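Local coordinates for protein organophosphorus hydrolase (Pseudomonas pseudoalcaligenes, PDB 4LE6) that probably hydrolyses organophosphate triesters as a phosphotriesterase of the metallo-beta-lactamase superfamily, using a pair of zinc ions, at residues Leu242-Asp247 against Trp289-His294. Numbering follows the deposited sequence.
Sequences LLVWGD and WVAGAH. With ZN (zinc ion), chain K; ZN (zinc ion), chain J.
Asp247 and His294 meet at one zinc ion, each placed just past the C-terminal end of one of two neighbouring parallel strands, 240-246 and 289-292. OD2 of Asp247 lies 2.1 Å from the chain K zinc and 2.2 Å from the chain J zinc, bridging the two, while NE2 of His294 reaches the chain K zinc at 2.1 Å. The carboxylate and imidazole planes are turned 56° apart, with OD2 at the ring edge, in plane. ND1 of His294 is hydrogen-bonded to the carbonyl of Ala88, which should fix the rotation of the ring and keep NE2 turned to the metal. This is the dinuclear centre of the metallo-beta-lactamase fold, an alpha-beta/beta-alpha sandwich; His139, His141 and His226 bind the chain J zinc, Asp143 and His144 the chain K zinc, and a water bridges both. Behind it the parallel strands are laced together by backbone bonds, among them Leu243 N to Trp289 O at 2.8 Å. The indole of Trp245 lies on the face of Leu243 and Val290, against Ile279 and Leu280 of helix 269-286. Its CG sits between the backbone N and the carbonyl carbon (chi1 78°), which carries the indole across to Val290, whose CG1 stands over the six-membered ring, 3.6 Å from its centroid, in a CH-pi contact. A water accepts from Trp245 NE1 and His294 N and donates to Gly246 O. On the other face, CB of Ala291 touches CD1 of Leu242 (3.9 Å) and CG2 of Val244; Ala291 and Val244 also pack on Tyr92 of strand 85-95.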
ATOM      1  N   LEU A 242     -18.214  -4.400   2.881  1.00 20.27           N
ATOM      2  CA  LEU A 242     -16.963  -4.233   3.583  1.00 20.16           C
ATOM      3  C   LEU A 242     -17.142  -4.692   5.013  1.00 21.27           C
ATOM      4  O   LEU A 242     -18.079  -4.281   5.700  1.00 23.51           O
ATOM      5  CB  LEU A 242     -16.511  -2.769   3.573  1.00 21.62           C
ATOM      6  CG  LEU A 242     -15.300  -2.433   4.460  1.00 26.02           C
ATOM      7  CD1 LEU A 242     -14.062  -3.212   4.058  1.00 30.46           C
ATOM      8  CD2 LEU A 242     -15.007  -0.953   4.369  1.00 33.95           C
ATOM      9  N   LEU A 243     -16.239  -5.553   5.458  1.00 21.39           N
ATOM     10  CA  LEU A 243     -16.277  -6.028   6.829  1.00 22.26           C
ATOM     11  C   LEU A 243     -15.110  -5.407   7.576  1.00 21.13           C
ATOM     12  O   LEU A 243     -13.951  -5.682   7.272  1.00 21.45           O
ATOM     13  CB  LEU A 243     -16.183  -7.550   6.877  1.00 21.10           C
ATOM     14  CG  LEU A 243     -16.320  -8.142   8.277  1.00 26.52           C
ATOM     15  CD1 LEU A 243     -17.772  -8.104   8.746  1.00 32.78           C
ATOM     16  CD2 LEU A 243     -15.777  -9.565   8.284  1.00 25.86           C
ATOM     17  N   VAL A 244     -15.429  -4.542   8.532  1.00 19.56           N
ATOM     18  CA  VAL A 244     -14.418  -3.939   9.381  1.00 20.57           C
ATOM     19  C   VAL A 244     -14.280  -4.899  10.534  1.00 22.16           C
ATOM     20  O   VAL A 244     -15.145  -4.937  11.424  1.00 24.86           O
ATOM     21  CB  VAL A 244     -14.821  -2.559   9.880  1.00 21.17           C
ATOM     22  CG1 VAL A 244     -13.669  -1.937  10.682  1.00 18.63           C
ATOM     23  CG2 VAL A 244     -15.212  -1.698   8.694  1.00 23.10           C
ATOM     24  N   TRP A 245     -13.205  -5.689  10.513  1.00 21.91           N
ATOM     25  CA  TRP A 245     -13.276  -6.971  11.224  1.00 23.61           C
ATOM     26  C   TRP A 245     -12.629  -6.979  12.594  1.00 22.92           C
ATOM     27  O   TRP A 245     -12.808  -7.921  13.352  1.00 22.85           O
ATOM     28  CB  TRP A 245     -12.824  -8.163  10.347  1.00 24.06           C
ATOM     29  CG  TRP A 245     -11.354  -8.387  10.128  1.00 24.22           C
ATOM     30  CD1 TRP A 245     -10.304  -7.714  10.684  1.00 25.66           C
ATOM     31  CD2 TRP A 245     -10.781  -9.377   9.259  1.00 23.00           C
ATOM     32  NE1 TRP A 245      -9.111  -8.239  10.222  1.00 25.78           N
ATOM     33  CE2 TRP A 245      -9.383  -9.254   9.349  1.00 21.89           C
ATOM     34  CE3 TRP A 245     -11.323 -10.362   8.422  1.00 25.82           C
ATOM     35  CZ2 TRP A 245      -8.515 -10.077   8.630  1.00 24.46           C
ATOM     36  CZ3 TRP A 245     -10.459 -11.181   7.715  1.00 25.87           C
ATOM     37  CH2 TRP A 245      -9.070 -11.031   7.823  1.00 26.79           C
ATOM     38  N   GLY A 246     -11.899  -5.916  12.922  1.00 18.32           N
ATOM     39  CA  GLY A 246     -11.242  -5.827  14.201  1.00 18.58           C
ATOM     40  C   GLY A 246      -9.979  -6.678  14.218  1.00 19.68           C
ATOM     41  O   GLY A 246      -9.155  -6.618  13.303  1.00 22.31           O
ATOM     42  N   ASP A 247      -9.839  -7.467  15.273  1.00 19.50           N
ATOM     43  CA  ASP A 247      -8.645  -8.246  15.541  1.00 21.13           C
ATOM     44  C   ASP A 247      -8.804  -9.742  15.210  1.00 24.20           C
ATOM     45  O   ASP A 247      -8.281 -10.606  15.924  1.00 22.85           O
ATOM     46  CB  ASP A 247      -8.247  -8.048  17.006  1.00 20.82           C
ATOM     47  CG  ASP A 247      -7.590  -6.698  17.254  1.00 22.96           C
ATOM     48  OD1 ASP A 247      -7.705  -5.813  16.381  1.00 20.02           O
ATOM     49  OD2 ASP A 247      -6.968  -6.524  18.325  1.00 20.55           O
ATOM     50  N   TRP A 289     -14.880  -6.912   0.750  1.00 21.75           N
ATOM     51  CA  TRP A 289     -13.742  -6.110   1.154  1.00 21.35           C
ATOM     52  C   TRP A 289     -13.565  -6.298   2.662  1.00 24.20           C
ATOM     53  O   TRP A 289     -14.540  -6.444   3.402  1.00 27.18           O
ATOM     54  CB  TRP A 289     -13.979  -4.629   0.869  1.00 20.14           C
ATOM     55  CG  TRP A 289     -13.946  -4.223  -0.565  1.00 26.96           C
ATOM     56  CD1 TRP A 289     -15.014  -4.054  -1.394  1.00 28.32           C
ATOM     57  CD2 TRP A 289     -12.782  -3.891  -1.338  1.00 30.48           C
ATOM     58  NE1 TRP A 289     -14.588  -3.641  -2.635  1.00 28.85           N
ATOM     59  CE2 TRP A 289     -13.224  -3.541  -2.630  1.00 29.63           C
ATOM     60  CE3 TRP A 289     -11.413  -3.858  -1.060  1.00 31.84           C
ATOM     61  CZ2 TRP A 289     -12.343  -3.161  -3.648  1.00 29.23           C
ATOM     62  CZ3 TRP A 289     -10.540  -3.489  -2.067  1.00 32.57           C
ATOM     63  CH2 TRP A 289     -11.007  -3.144  -3.345  1.00 30.37           C
ATOM     64  N   VAL A 290     -12.324  -6.243   3.114  1.00 22.48           N
ATOM     65  CA  VAL A 290     -12.007  -6.361   4.524  1.00 20.13           C
ATOM     66  C   VAL A 290     -11.233  -5.117   4.957  1.00 20.57           C
ATOM     67  O   VAL A 290     -10.407  -4.603   4.197  1.00 20.63           O
ATOM     68  CB  VAL A 290     -11.195  -7.636   4.765  1.00 18.54           C
ATOM     69  CG1 VAL A 290     -10.546  -7.626   6.130  1.00 20.42           C
ATOM     70  CG2 VAL A 290     -12.101  -8.869   4.600  1.00 23.63           C
ATOM     71  N   ALA A 291     -11.536  -4.629   6.157  1.00 22.10           N
ATOM     72  CA  ALA A 291     -10.783  -3.546   6.795  1.00 21.11           C
ATOM     73  C   ALA A 291     -10.282  -4.061   8.148  1.00 20.33           C
ATOM     74  O   ALA A 291     -11.096  -4.310   9.054  1.00 20.20           O
ATOM     75  CB  ALA A 291     -11.674  -2.325   6.979  1.00 21.62           C
ATOM     76  N   GLY A 292      -8.964  -4.241   8.276  1.00 23.25           N
ATOM     77  CA  GLY A 292      -8.392  -4.961   9.403  1.00 18.19           C
ATOM     78  C   GLY A 292      -7.484  -4.116  10.268  1.00 17.83           C
ATOM     79  O   GLY A 292      -6.457  -3.585   9.817  1.00 18.81           O
ATOM     80  N   ALA A 293      -7.826  -4.054  11.544  1.00 17.74           N
ATOM     81  CA  ALA A 293      -7.166  -3.165  12.485  1.00 18.64           C
ATOM     82  C   ALA A 293      -5.660  -3.347  12.539  1.00 20.66           C
ATOM     83  O   ALA A 293      -4.921  -2.397  12.842  1.00 17.87           O
ATOM     84  CB  ALA A 293      -7.753  -3.352  13.866  1.00 21.20           C
ATOM     85  N   HIS A 294      -5.182  -4.559  12.265  1.00 22.36           N
ATOM     86  CA  HIS A 294      -3.742  -4.830  12.365  1.00 21.03           C
ATOM     87  C   HIS A 294      -3.124  -5.348  11.075  1.00 20.18           C
ATOM     88  O   HIS A 294      -2.018  -5.909  11.072  1.00 20.06           O
ATOM     89  CB  HIS A 294      -3.464  -5.782  13.530  1.00 22.39           C
ATOM     90  CG  HIS A 294      -3.903  -5.222  14.847  1.00 25.56           C
ATOM     91  ND1 HIS A 294      -3.438  -4.016  15.325  1.00 24.37           N
ATOM     92  CD2 HIS A 294      -4.796  -5.671  15.758  1.00 23.81           C
ATOM     93  CE1 HIS A 294      -4.019  -3.750  16.478  1.00 21.40           C
ATOM     94  NE2 HIS A 294      -4.855  -4.733  16.761  1.00 21.62           N
TER
HETATM   95 ZN    ZN K 406      -5.934  -4.660  18.509  1.00 20.50          ZN
HETATM   96 ZN    ZN J 405      -7.323  -6.628  20.536  1.00 24.94          ZN
HETATM   97  O   HOH W   1      -6.854  -7.251  12.115  1.00 25.19           O
HETATM   98  O   HOH W   2     -10.856  -3.608  11.906  1.00 30.00           O
HETATM   99  O   HOH W   3      -5.788  -5.174  20.254  1.00 14.52           O